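Side-chain contacts in phenolic acid decarboxylase (Sedimentibacter hydroxybenzoicus, PDB 7AE5), which catalyses the reversible non-oxidative decarboxylation of 4-hydroxybenzoate and 3,4-dihydroxybenzoate, using prenylated FMN and manganese, in the anaerobic detoxification of phenolic compounds: residues G69-H74 and I312-I317; F126-L131 and S257-E262; K145-T150 and I207-L212; E278-Y283 and M346-I351. All coordinates share one frame; numbering follows the deposited sequence.

Interaction 1 of 4, residues G69-H74 and I312-I317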
loop_
_atom_site.group_PDB
_atom_site.type_symbol
_atom_site.label_atom_id
_atom_site.label_comp_id
_atom_site.label_asym_id
_atom_site.label_seq_id
_atom_site.Cartn_x
_atom_site.Cartn_y
_atom_site.Cartn_z
ATOM N N GLY C 69 14.156 34.756 20.937
ATOM C CA GLY C 69 14.706 33.797 19.995
ATOM C C GLY C 69 15.678 32.748 20.502
ATOM O O GLY C 69 16.695 32.493 19.851
ATOM N N SER C 70 15.373 32.119 21.634
ATOM C CA SER C 70 16.174 31.015 22.151
ATOM C C SER C 70 15.482 30.463 23.384
ATOM O O SER C 70 14.710 31.160 24.047
ATOM C CB SER C 70 17.605 31.443 22.500
ATOM O OG SER C 70 17.639 32.275 23.649
ATOM N N TRP C 71 15.773 29.195 23.686
ATOM C CA TRP C 71 15.218 28.584 24.885
ATOM C C TRP C 71 15.805 29.177 26.156
ATOM O O TRP C 71 15.185 29.066 27.219
ATOM C CB TRP C 71 15.429 27.071 24.849
ATOM C CG TRP C 71 14.563 26.414 23.826
ATOM C CD1 TRP C 71 14.970 25.710 22.731
ATOM C CD2 TRP C 71 13.132 26.441 23.780
ATOM N NE1 TRP C 71 13.878 25.272 22.021
ATOM C CE2 TRP C 71 12.738 25.711 22.642
ATOM C CE3 TRP C 71 12.145 27.002 24.597
ATOM C CZ2 TRP C 71 11.400 25.529 22.299
ATOM C CZ3 TRP C 71 10.817 26.819 24.256
ATOM C CH2 TRP C 71 10.456 26.088 23.118
ATOM N N GLN C 72 16.979 29.803 26.072
ATOM C CA GLN C 72 17.497 30.551 27.212
ATOM C C GLN C 72 16.647 31.788 27.472
ATOM O O GLN C 72 16.227 32.038 28.608
ATOM C CB GLN C 72 18.959 30.937 26.976
ATOM C CG GLN C 72 19.959 29.807 27.191
ATOM C CD GLN C 72 19.845 28.711 26.147
ATOM O OE1 GLN C 72 19.424 28.955 25.016
ATOM N NE2 GLN C 72 20.225 27.495 26.522
ATOM N N ASN C 73 16.380 32.572 26.424
ATOM C CA ASN C 73 15.519 33.743 26.568
ATOM C C ASN C 73 14.106 33.338 26.970
ATOM O O ASN C 73 13.458 34.024 27.769
ATOM C CB ASN C 73 15.489 34.534 25.260
ATOM C CG ASN C 73 16.863 35.008 24.834
ATOM O OD1 ASN C 73 17.878 34.568 25.371
ATOM N ND2 ASN C 73 16.900 35.904 23.854
ATOM N N HIS C 74 13.613 32.228 26.415
ATOM C CA HIS C 74 12.292 31.726 26.781
ATOM C C HIS C 74 12.243 31.328 28.250
ATOM O O HIS C 74 11.263 31.617 28.947
ATOM C CB HIS C 74 11.930 30.539 25.888
ATOM C CG HIS C 74 10.476 30.181 25.903
ATOM N ND1 HIS C 74 9.891 29.476 26.933
ATOM C CD2 HIS C 74 9.492 30.415 25.002
ATOM C CE1 HIS C 74 8.609 29.298 26.670
ATOM N NE2 HIS C 74 8.340 29.860 25.504
ATOM N N ILE C 312 13.470 31.410 7.259
ATOM C CA ILE C 312 13.471 29.952 7.246
ATOM C C ILE C 312 13.641 29.471 8.683
ATOM O O ILE C 312 14.614 29.848 9.352
ATOM C CB ILE C 312 14.564 29.396 6.321
ATOM C CG1 ILE C 312 14.163 29.601 4.856
ATOM C CG2 ILE C 312 14.810 27.923 6.614
ATOM C CD1 ILE C 312 15.331 29.668 3.899
ATOM N N PRO C 313 12.716 28.660 9.198
ATOM C CA PRO C 313 12.787 28.251 10.605
ATOM C C PRO C 313 14.057 27.466 10.899
ATOM O O PRO C 313 14.615 26.799 10.027
ATOM C CB PRO C 313 11.536 27.379 10.782
ATOM C CG PRO C 313 10.620 27.801 9.679
ATOM C CD PRO C 313 11.516 28.132 8.529
ATOM N N TRP C 314 14.515 27.546 12.149
ATOM C CA TRP C 314 13.842 28.294 13.211
ATOM C C TRP C 314 14.325 29.738 13.299
ATOM O O TRP C 314 15.507 30.028 13.102
ATOM C CB TRP C 314 14.050 27.608 14.566
ATOM C CG TRP C 314 13.004 26.589 14.913
ATOM C CD1 TRP C 314 12.439 25.672 14.073
ATOM C CD2 TRP C 314 12.399 26.384 16.196
ATOM N NE1 TRP C 314 11.519 24.911 14.755
ATOM C CE2 TRP C 314 11.474 25.330 16.059
ATOM C CE3 TRP C 314 12.544 26.996 17.445
ATOM C CZ2 TRP C 314 10.704 24.870 17.126
ATOM C CZ3 TRP C 314 11.777 26.539 18.503
ATOM C CH2 TRP C 314 10.871 25.484 18.336
ATOM N N THR C 315 13.394 30.642 13.587
ATOM C CA THR C 315 13.726 32.022 13.921
ATOM C C THR C 315 12.997 32.338 15.225
ATOM O O THR C 315 12.511 31.445 15.930
ATOM C CB THR C 315 13.370 33.000 12.789
ATOM O OG1 THR C 315 11.958 32.997 12.561
ATOM C CG2 THR C 315 14.088 32.628 11.498
ATOM N N GLU C 316 12.911 33.627 15.566
ATOM C CA GLU C 316 12.254 34.016 16.811
ATOM C C GLU C 316 10.781 33.621 16.809
ATOM O O GLU C 316 10.238 33.226 17.847
ATOM C CB GLU C 316 12.402 35.519 17.039
ATOM C CG GLU C 316 11.915 35.970 18.393
ATOM C CD GLU C 316 11.936 37.473 18.552
ATOM O OE1 GLU C 316 12.449 38.167 17.649
ATOM O OE2 GLU C 316 11.438 37.962 19.588
ATOM N N ILE C 317 10.125 33.705 15.648
ATOM C CA ILE C 317 8.687 33.449 15.571
ATOM C C ILE C 317 8.349 32.042 16.048
ATOM O O ILE C 317 7.296 31.824 16.660
ATOM C CB ILE C 317 8.178 33.694 14.135
ATOM C CG1 ILE C 317 6.659 33.518 14.063
ATOM C CG2 ILE C 317 8.865 32.763 13.145
ATOM C CD1 ILE C 317 5.882 34.574 14.823
#
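Apolar packing between residues 69-74 and 312-317 rests on two indoles, Trp71 and Trp314, whose side chains cross at about a right angle. The meeting is narrow: CZ2 of Trp71 lies 3.9 Å from Trp314 CZ3, arriving at the edge of the Trp314 ring and near its plane. Trp71 has CG anti to its carbonyl carbon and beside the backbone N (chi1 -71°), a turn that brings the six-membered ring across to Trp314. The same ring serves its own helix, with Trp71 CZ3 standing 3.7 Å above the His74 imidazole, over its centre. Tyr319 meets both indoles edge-to-face.

A second van der Waals touch is made against the backbone. The CA atoms of Gly69 and Glu316 approach to 4.0 Å, and Glu316 CG comes within 3.6 Å of Gly69 N. With CG anti to the backbone N (chi1 -172°) and the chain extended beyond it, the aliphatic part of Glu316 runs past Gly69, and the buried charge is met farther on. There Glu316 OE2 forms a salt bridge with Lys145 NZ and accepts a hydrogen bond from His68 N.

Hydrogen bonding inside residues 69-74 organises the start of helix 71-77. Asn73 N donates to Ser70 OG at 3.1 Å with an almost straight N-H...O angle of 170°, while His74 N reaches Ser70 O at 2.8 Å. Ser70 OG also bonds to Gln48 O. A serine N-cap thus begins the helix, while the indole pair and the Gly69-Glu316 touch join the N-terminal domain of this UbiD-family enzyme to the loop and first turn of helix 316-320.

Interaction 2 of 4, residues F126-L131 and S257-E262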
loop_
_atom_site.group_PDB
_atom_site.type_symbol
_atom_site.label_atom_id
_atom_site.label_comp_id
_atom_site.label_asym_id
_atom_site.label_seq_id
_atom_site.Cartn_x
_atom_site.Cartn_y
_atom_site.Cartn_z
ATOM N N PHE C 126 8.104 57.367 11.837
ATOM C CA PHE C 126 9.545 57.254 11.652
ATOM C C PHE C 126 10.316 58.040 12.705
ATOM O O PHE C 126 11.443 57.668 13.048
ATOM C CB PHE C 126 9.928 57.711 10.247
ATOM C CG PHE C 126 9.524 56.746 9.173
ATOM C CD1 PHE C 126 8.253 56.788 8.627
ATOM C CD2 PHE C 126 10.413 55.789 8.716
ATOM C CE1 PHE C 126 7.878 55.897 7.639
ATOM C CE2 PHE C 126 10.046 54.896 7.729
ATOM C CZ PHE C 126 8.777 54.949 7.190
ATOM N N GLU C 127 9.733 59.121 13.229
ATOM C CA GLU C 127 10.369 59.841 14.325
ATOM C C GLU C 127 10.263 59.097 15.649
ATOM O O GLU C 127 10.856 59.540 16.638
ATOM C CB GLU C 127 9.767 61.241 14.458
ATOM C CG GLU C 127 10.494 62.296 13.637
ATOM C CD GLU C 127 9.638 63.514 13.342
ATOM O OE1 GLU C 127 8.479 63.558 13.807
ATOM O OE2 GLU C 127 10.127 64.427 12.642
ATOM N N ILE C 128 9.533 57.985 15.687
ATOM C CA ILE C 128 9.414 57.146 16.872
ATOM C C ILE C 128 10.105 55.802 16.670
ATOM O O ILE C 128 10.871 55.352 17.523
ATOM C CB ILE C 128 7.931 56.949 17.262
ATOM C CG1 ILE C 128 7.291 58.286 17.640
ATOM C CG2 ILE C 128 7.806 55.947 18.404
ATOM C CD1 ILE C 128 8.039 59.038 18.715
ATOM N N LEU C 129 9.850 55.149 15.535
ATOM C CA LEU C 129 10.317 53.795 15.289
ATOM C C LEU C 129 11.393 53.782 14.218
ATOM O O LEU C 129 11.173 54.308 13.119
ATOM C CB LEU C 129 9.150 52.901 14.853
ATOM C CG LEU C 129 7.957 52.811 15.804
ATOM C CD1 LEU C 129 6.808 52.064 15.143
ATOM C CD2 LEU C 129 8.358 52.136 17.106
ATOM N N PRO C 130 12.562 53.204 14.493
ATOM C CA PRO C 130 13.531 52.965 13.415
ATOM C C PRO C 130 13.057 51.854 12.492
ATOM O O PRO C 130 13.424 50.686 12.665
ATOM C CB PRO C 130 14.813 52.577 14.166
ATOM C CG PRO C 130 14.596 53.031 15.580
ATOM C CD PRO C 130 13.128 52.917 15.820
ATOM N N LEU C 131 12.235 52.212 11.509
ATOM C CA LEU C 131 11.603 51.228 10.642
ATOM C C LEU C 131 12.547 50.796 9.527
ATOM O O LEU C 131 13.306 51.605 8.984
ATOM C CB LEU C 131 10.313 51.798 10.056
ATOM C CG LEU C 131 9.174 51.946 11.069
ATOM C CD1 LEU C 131 8.181 53.008 10.623
ATOM C CD2 LEU C 131 8.478 50.609 11.289
ATOM N N SER C 257 4.298 49.604 27.937
ATOM C CA SER C 257 4.697 49.517 26.539
ATOM C C SER C 257 5.604 50.674 26.155
ATOM O O SER C 257 5.416 51.814 26.591
ATOM C CB SER C 257 3.478 49.508 25.625
ATOM O OG SER C 257 2.552 48.530 26.040
ATOM N N GLU C 258 6.586 50.371 25.310
ATOM C CA GLU C 258 7.471 51.415 24.819
ATOM C C GLU C 258 6.728 52.377 23.903
ATOM O O GLU C 258 6.952 53.591 23.961
ATOM C CB GLU C 258 8.660 50.788 24.099
ATOM C CG GLU C 258 9.522 49.919 24.997
ATOM C CD GLU C 258 10.677 50.682 25.606
ATOM O OE1 GLU C 258 10.826 51.883 25.301
ATOM O OE2 GLU C 258 11.444 50.079 26.382
ATOM N N VAL C 259 5.843 51.857 23.054
ATOM C CA VAL C 259 5.087 52.660 22.098
ATOM C C VAL C 259 3.656 52.139 22.058
ATOM O O VAL C 259 3.426 50.926 22.091
ATOM C CB VAL C 259 5.721 52.620 20.688
ATOM C CG1 VAL C 259 4.914 53.453 19.707
ATOM C CG2 VAL C 259 7.165 53.101 20.721
ATOM N N VAL C 260 2.692 53.056 21.995
ATOM C CA VAL C 260 1.284 52.716 21.822
ATOM C C VAL C 260 0.748 53.504 20.635
ATOM O O VAL C 260 0.890 54.730 20.585
ATOM C CB VAL C 260 0.453 53.011 23.085
ATOM C CG1 VAL C 260 -1.005 52.643 22.855
ATOM C CG2 VAL C 260 1.012 52.257 24.282
ATOM N N LEU C 261 0.140 52.803 19.684
ATOM C CA LEU C 261 -0.419 53.413 18.480
ATOM C C LEU C 261 -1.938 53.313 18.563
ATOM O O LEU C 261 -2.513 52.249 18.314
ATOM C CB LEU C 261 0.111 52.732 17.222
ATOM C CG LEU C 261 1.627 52.604 17.082
ATOM C CD1 LEU C 261 1.988 52.069 15.708
ATOM C CD2 LEU C 261 2.290 53.944 17.322
ATOM N N GLU C 262 -2.585 54.421 18.910
ATOM C CA GLU C 262 -4.038 54.472 18.965
ATOM C C GLU C 262 -4.580 54.949 17.625
ATOM O O GLU C 262 -4.147 55.980 17.102
ATOM C CB GLU C 262 -4.503 55.390 20.096
ATOM C CG GLU C 262 -3.978 54.978 21.460
ATOM C CD GLU C 262 -4.442 55.899 22.571
ATOM O OE1 GLU C 262 -5.449 56.613 22.373
ATOM O OE2 GLU C 262 -3.801 55.906 23.643
#
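Ser257 OG, two residues before the Val259 side chain that meets Ile128 and Leu129, lies within bonding distance of two oxygens, Asn209 OD1 and Pro254 O, which must share its single hydroxyl proton. This polar anchorage sits at the start of residues 257-262; the contact with residues 126-131 itself is wholly apolar, and no hydrogen bond passes between the segments.

One methyl group does most of the touching. Val259 CG2 lies 3.7 Å from Ile128 CG2, methyl to methyl, and on to Leu129 it finds CD2 at 3.9 Å. The other branch, Val259 CG1, adds a longer touch of 4.0 Å to the same Ile128 CG2. Because Val259 has CG1 anti to its backbone N (chi1 180°), CG2 falls anti to the carbonyl carbon, where both loop residues can reach it.

Val259 belongs to a classic beta bulge: with Glu258 it faces Ile207 where strand 259-265 pairs antiparallel with strand 201-207, within the Rift-related, FMN-binding type of domain of the UbiD family. The Glu258 carboxylate is held by a salt bridge to Arg9 and a bond from Ile304 N.

On the opposing loop, the chain turns sharply just after the two touching residues: Pro130 is the centre of an inverse gamma turn, closed by a weak bond from Leu131 N to Leu129 O (2.8 Å). Beyond the turn, the Leu131 CD1 methyl stands 3.8 Å above the centre of the Phe126 ring. The loop also meets the chain of Protein ShdD, whose Val15 packs on Phe126 and whose Arg36 NH2 bonds to Leu131 O.

Interaction 3 of 4, residues K145-T150 and I207-L212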
loop_
_atom_site.group_PDB
_atom_site.type_symbol
_atom_site.label_atom_id
_atom_site.label_comp_id
_atom_site.label_asym_id
_atom_site.label_seq_id
_atom_site.Cartn_x
_atom_site.Cartn_y
_atom_site.Cartn_z
ATOM N N LYS C 145 6.089 42.648 15.517
ATOM C CA LYS C 145 5.958 42.069 16.849
ATOM C C LYS C 145 5.018 42.888 17.728
ATOM O O LYS C 145 5.209 42.963 18.947
ATOM C CB LYS C 145 7.324 41.936 17.523
ATOM C CG LYS C 145 7.412 40.814 18.541
ATOM C CD LYS C 145 8.711 40.890 19.312
ATOM C CE LYS C 145 8.846 39.733 20.279
ATOM N NZ LYS C 145 10.185 39.745 20.929
ATOM N N ALA C 146 4.002 43.501 17.133
ATOM C CA ALA C 146 3.071 44.318 17.894
ATOM C C ALA C 146 1.993 43.458 18.542
ATOM O O ALA C 146 1.635 42.386 18.044
ATOM C CB ALA C 146 2.425 45.369 16.995
ATOM N N SER C 147 1.478 43.940 19.671
ATOM C CA SER C 147 0.333 43.341 20.350
ATOM C C SER C 147 -0.864 44.260 20.134
ATOM O O SER C 147 -0.906 45.373 20.670
ATOM C CB SER C 147 0.624 43.131 21.834
ATOM O OG SER C 147 1.880 42.502 22.019
ATOM N N VAL C 148 -1.835 43.792 19.354
ATOM C CA VAL C 148 -2.925 44.622 18.853
ATOM C C VAL C 148 -4.172 44.362 19.687
ATOM O O VAL C 148 -4.590 43.207 19.850
ATOM C CB VAL C 148 -3.185 44.343 17.363
ATOM C CG1 VAL C 148 -4.565 44.839 16.954
ATOM C CG2 VAL C 148 -2.094 44.970 16.507
ATOM N N VAL C 149 -4.777 45.434 20.194
ATOM C CA VAL C 149 -5.863 45.360 21.166
ATOM C C VAL C 149 -7.164 45.794 20.503
ATOM O O VAL C 149 -7.241 46.885 19.926
ATOM C CB VAL C 149 -5.567 46.231 22.399
ATOM C CG1 VAL C 149 -6.475 45.845 23.553
ATOM C CG2 VAL C 149 -4.105 46.109 22.794
ATOM N N THR C 150 -8.182 44.938 20.591
ATOM C CA THR C 150 -9.534 45.243 20.141
ATOM C C THR C 150 -10.517 44.904 21.255
ATOM O O THR C 150 -10.169 44.251 22.242
ATOM C CB THR C 150 -9.907 44.472 18.865
ATOM O OG1 THR C 150 -10.413 43.178 19.217
ATOM C CG2 THR C 150 -8.709 44.316 17.945
ATOM N N ILE C 207 3.809 48.325 21.125
ATOM C CA ILE C 207 5.119 47.857 20.691
ATOM C C ILE C 207 6.075 47.933 21.872
ATOM O O ILE C 207 6.068 48.914 22.625
ATOM C CB ILE C 207 5.649 48.688 19.503
ATOM C CG1 ILE C 207 4.636 48.685 18.354
ATOM C CG2 ILE C 207 6.997 48.163 19.031
ATOM C CD1 ILE C 207 4.864 49.775 17.330
ATOM N N GLY C 208 6.896 46.898 22.037
ATOM C CA GLY C 208 7.841 46.850 23.137
ATOM C C GLY C 208 7.169 46.530 24.456
ATOM O O GLY C 208 6.813 47.437 25.213
ATOM N N ASN C 209 7.000 45.242 24.750
ATOM C CA ASN C 209 6.184 44.814 25.874
ATOM C C ASN C 209 6.926 43.804 26.737
ATOM O O ASN C 209 7.945 43.232 26.339
ATOM C CB ASN C 209 4.863 44.190 25.399
ATOM C CG ASN C 209 3.906 45.214 24.829
ATOM O OD1 ASN C 209 3.445 46.111 25.535
ATOM N ND2 ASN C 209 3.593 45.081 23.545
ATOM N N ASN C 210 6.388 43.614 27.941
ATOM C CA ASN C 210 6.643 42.475 28.812
ATOM C C ASN C 210 6.596 41.216 27.951
ATOM O O ASN C 210 5.631 41.023 27.199
ATOM C CB ASN C 210 5.595 42.460 29.932
ATOM C CG ASN C 210 5.670 41.231 30.831
ATOM O OD1 ASN C 210 6.512 40.352 30.666
ATOM N ND2 ASN C 210 4.766 41.174 31.801
ATOM N N PRO C 211 7.621 40.359 28.004
ATOM C CA PRO C 211 7.628 39.177 27.124
ATOM C C PRO C 211 6.415 38.276 27.285
ATOM O O PRO C 211 6.051 37.578 26.330
ATOM C CB PRO C 211 8.928 38.456 27.516
ATOM C CG PRO C 211 9.341 39.056 28.831
ATOM C CD PRO C 211 8.868 40.471 28.779
ATOM N N LEU C 212 5.769 38.268 28.454
ATOM C CA LEU C 212 4.576 37.443 28.618
ATOM C C LEU C 212 3.379 38.038 27.892
ATOM O O LEU C 212 2.470 37.300 27.492
ATOM C CB LEU C 212 4.244 37.256 30.099
ATOM C CG LEU C 212 4.928 36.089 30.813
ATOM C CD1 LEU C 212 4.683 34.779 30.078
ATOM C CD2 LEU C 212 6.406 36.352 30.986
HETATM O O HOH W 1 4.521 42.762 21.909
HETATM O O HOH W 2 7.064 44.605 20.049
#
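Ile207 makes the first and purely apolar touch with residues 145-150, its CG1 resting 4.2 Å from Ala146 CB at the end of strand 201-207. Gly208, whose positive phi turns the chain out of the strand, gives its amide to a water at 3.0 Å, and that water lies next to Lys145 O. Asn209 follows, and its amide is bonded on several sides. CG beside the backbone N (chi1 -71°) carries the amide toward Ser147, chi2 (-64°) turns ND2 to it, and ND2 donates to a second water at 3.0 Å. This water also bonds to Ser147 OG at 2.7 Å and donates to Lys145 O, so one solvent molecule links three buried polar groups. The other end of the Asn209 amide is taken by Ser257 OG, and Thr206 OG1 shares ND2; together they hold the amide against rotation. Asn210 then caps helix 211-217: its OD1 accepts from Leu212 N at 3.1 Å, with the donor 65° out of the carbonyl plane. The whole is a water-bridged continuation of the antiparallel pairing between strands 147-150 and 201-207 in the Rift-related domain, with the side chain of Ser147 about 4 Å from that of Val164, a predicted prenylated FMN-binding residue.

Interaction 4 of 4, residues E278-Y283 and M346-I351; sequences EFPGSY and MYTHGI
Pro280 and Thr348 bring the two backbones closest, their CA atoms 6.1 Å apart, where two tight turns face each other. In residues 278-283 the chain reverses between the short strands 277-278 and 282-283, with Gly281 N bonded to Glu278 O and Glu278 N to Ser282 O. In residues 346-351, a type I' turn runs from Thr348 to Ile351.

Phe279 carries the contact. Its CG lies between the backbone N and the carbonyl carbon (chi1 67°), and the ring reaches the second turn through CE1, which is 3.5 Å from His349 CB and 3.8 Å from Thr348 CG2. The rings form an offset edge-to-face pair: the imidazole edge of His349 points toward the face of Phe279, centroids 5.5 Å apart and planes at 86°. Pro280 CD lies 3.3 Å above one face of the phenyl ring, offset toward its rim. Replacing Phe279 with an alanine would probably leave the imidazole edge without its aromatic face and open a gap beside Thr348 CG2. Thr348 OG1 is hydrogen-bonded to Thr405 OG1 of the second subunit.

Phe279 directly follows Glu278, the predicted proton donor, in sequence. With no hydrogen bond crossing between the segments, dispersion and edge-to-face packing hold the two turns together.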
loop_
_atom_site.group_PDB
_atom_site.type_symbol
_atom_site.label_atom_id
_atom_site.label_comp_id
_atom_site.label_asym_id
_atom_site.label_seq_id
_atom_site.Cartn_x
_atom_site.Cartn_y
_atom_site.Cartn_z
ATOM N N GLU C 278 5.929 34.473 6.344
ATOM C CA GLU C 278 5.027 33.735 7.212
ATOM C C GLU C 278 5.801 32.589 7.847
ATOM O O GLU C 278 6.862 32.190 7.361
ATOM C CB GLU C 278 3.801 33.210 6.447
ATOM C CG GLU C 278 3.236 34.204 5.434
ATOM C CD GLU C 278 1.776 33.956 5.105
ATOM O OE1 GLU C 278 0.913 34.315 5.934
ATOM O OE2 GLU C 278 1.492 33.409 4.016
ATOM N N PHE C 279 5.255 32.054 8.941
ATOM C CA PHE C 279 5.989 31.081 9.747
ATOM C C PHE C 279 6.371 29.795 9.005
ATOM O O PHE C 279 7.320 29.127 9.431
ATOM C CB PHE C 279 5.211 30.747 11.031
ATOM C CG PHE C 279 3.926 29.999 10.808
ATOM C CD1 PHE C 279 3.912 28.613 10.775
ATOM C CD2 PHE C 279 2.728 30.680 10.664
ATOM C CE1 PHE C 279 2.732 27.923 10.575
ATOM C CE2 PHE C 279 1.542 29.994 10.469
ATOM C CZ PHE C 279 1.544 28.614 10.423
ATOM N N PRO C 280 5.693 29.390 7.899
ATOM C CA PRO C 280 6.227 28.257 7.126
ATOM C C PRO C 280 7.495 28.588 6.353
ATOM O O PRO C 280 7.995 27.751 5.596
ATOM C CB PRO C 280 5.075 27.901 6.178
ATOM C CG PRO C 280 3.871 28.387 6.867
ATOM C CD PRO C 280 4.300 29.669 7.501
ATOM N N GLY C 281 8.021 29.799 6.526
ATOM C CA GLY C 281 9.296 30.147 5.932
ATOM C C GLY C 281 9.236 30.646 4.509
ATOM O O GLY C 281 10.248 30.592 3.804
ATOM N N SER C 282 8.086 31.142 4.063
ATOM C CA SER C 282 7.933 31.629 2.702
ATOM C C SER C 282 7.154 32.936 2.723
ATOM O O SER C 282 6.566 33.324 3.737
ATOM C CB SER C 282 7.235 30.593 1.815
ATOM O OG SER C 282 5.898 30.392 2.236
ATOM N N TYR C 283 7.155 33.620 1.581
ATOM C CA TYR C 283 6.448 34.884 1.451
ATOM C C TYR C 283 4.957 34.655 1.252
ATOM O O TYR C 283 4.544 33.765 0.501
ATOM C CB TYR C 283 6.993 35.687 0.270
ATOM C CG TYR C 283 8.327 36.351 0.509
ATOM C CD1 TYR C 283 8.418 37.530 1.243
ATOM C CD2 TYR C 283 9.494 35.813 -0.018
ATOM C CE1 TYR C 283 9.636 38.145 1.457
ATOM C CE2 TYR C 283 10.715 36.421 0.189
ATOM C CZ TYR C 283 10.781 37.587 0.929
ATOM O OH TYR C 283 11.997 38.193 1.134
ATOM N N MET C 346 5.676 21.869 18.472
ATOM C CA MET C 346 6.383 23.124 18.247
ATOM C C MET C 346 6.755 23.384 16.793
ATOM O O MET C 346 7.394 24.403 16.511
ATOM C CB MET C 346 7.667 23.156 19.085
ATOM C CG MET C 346 7.478 22.970 20.577
ATOM S SD MET C 346 9.041 23.153 21.462
ATOM C CE MET C 346 10.215 22.608 20.218
ATOM N N TYR C 347 6.385 22.510 15.866
ATOM C CA TYR C 347 6.978 22.510 14.533
ATOM C C TYR C 347 5.950 22.948 13.498
ATOM O O TYR C 347 5.019 22.200 13.177
ATOM C CB TYR C 347 7.552 21.130 14.229
ATOM C CG TYR C 347 8.513 20.697 15.312
ATOM C CD1 TYR C 347 9.648 21.447 15.591
ATOM C CD2 TYR C 347 8.273 19.566 16.077
ATOM C CE1 TYR C 347 10.525 21.071 16.590
ATOM C CE2 TYR C 347 9.146 19.182 17.076
ATOM C CZ TYR C 347 10.269 19.938 17.328
ATOM O OH TYR C 347 11.137 19.560 18.325
ATOM N N THR C 348 6.135 24.162 12.980
ATOM C CA THR C 348 5.259 24.767 11.978
ATOM C C THR C 348 3.808 24.775 12.459
ATOM O O THR C 348 2.909 24.203 11.840
ATOM C CB THR C 348 5.396 24.056 10.630
ATOM O OG1 THR C 348 6.764 23.678 10.432
ATOM C CG2 THR C 348 4.969 24.984 9.500
ATOM N N HIS C 349 3.602 25.444 13.595
ATOM C CA HIS C 349 2.289 25.565 14.229
ATOM C C HIS C 349 1.621 24.205 14.406
ATOM O O HIS C 349 0.432 24.032 14.139
ATOM C CB HIS C 349 1.378 26.511 13.449
ATOM C CG HIS C 349 0.392 27.239 14.308
ATOM N ND1 HIS C 349 -0.460 28.202 13.814
ATOM C CD2 HIS C 349 0.128 27.148 15.634
ATOM C CE1 HIS C 349 -1.208 28.671 14.797
ATOM N NE2 HIS C 349 -0.872 28.047 15.911
ATOM N N GLY C 350 2.399 23.224 14.853
ATOM C CA GLY C 350 1.835 21.935 15.185
ATOM C C GLY C 350 1.568 21.012 14.020
ATOM O O GLY C 350 0.835 20.034 14.182
ATOM N N ILE C 351 2.130 21.291 12.840
ATOM C CA ILE C 351 2.021 20.319 11.757
ATOM C C ILE C 351 2.836 19.074 12.089
ATOM O O ILE C 351 2.454 17.956 11.727
ATOM C CB ILE C 351 2.439 20.950 10.416
ATOM C CG1 ILE C 351 1.445 22.044 10.023
ATOM C CG2 ILE C 351 2.498 19.902 9.316
ATOM C CD1 ILE C 351 1.892 22.892 8.854
#

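How the interactions relate
Interactions 2 and 3, centres 12 Å apart, share the antiparallel sheet of the Rift-related domain: Val259 O faces Ile207 N at 2.8 Å, and interaction 3 falls within the chain span that interaction 2 closes. Both lie inside the longer span of interaction 1, which joins helix 71-77 to helix 316-320. Interaction 1 reaches interaction 3, 17 Å away between centres, through Lys145 NZ and Glu316 OE2, 2.6 Å apart. With interaction 4 (centres 13 Å apart) it alternates along the chain and packs directly, Trp71 and Trp314 meeting Met346; both border the second subunit. Interaction 1 thus ties the N-terminal domain to the Rift-related/C-terminal boundary, which interaction 4, centred 28 Å from interaction 2, spans.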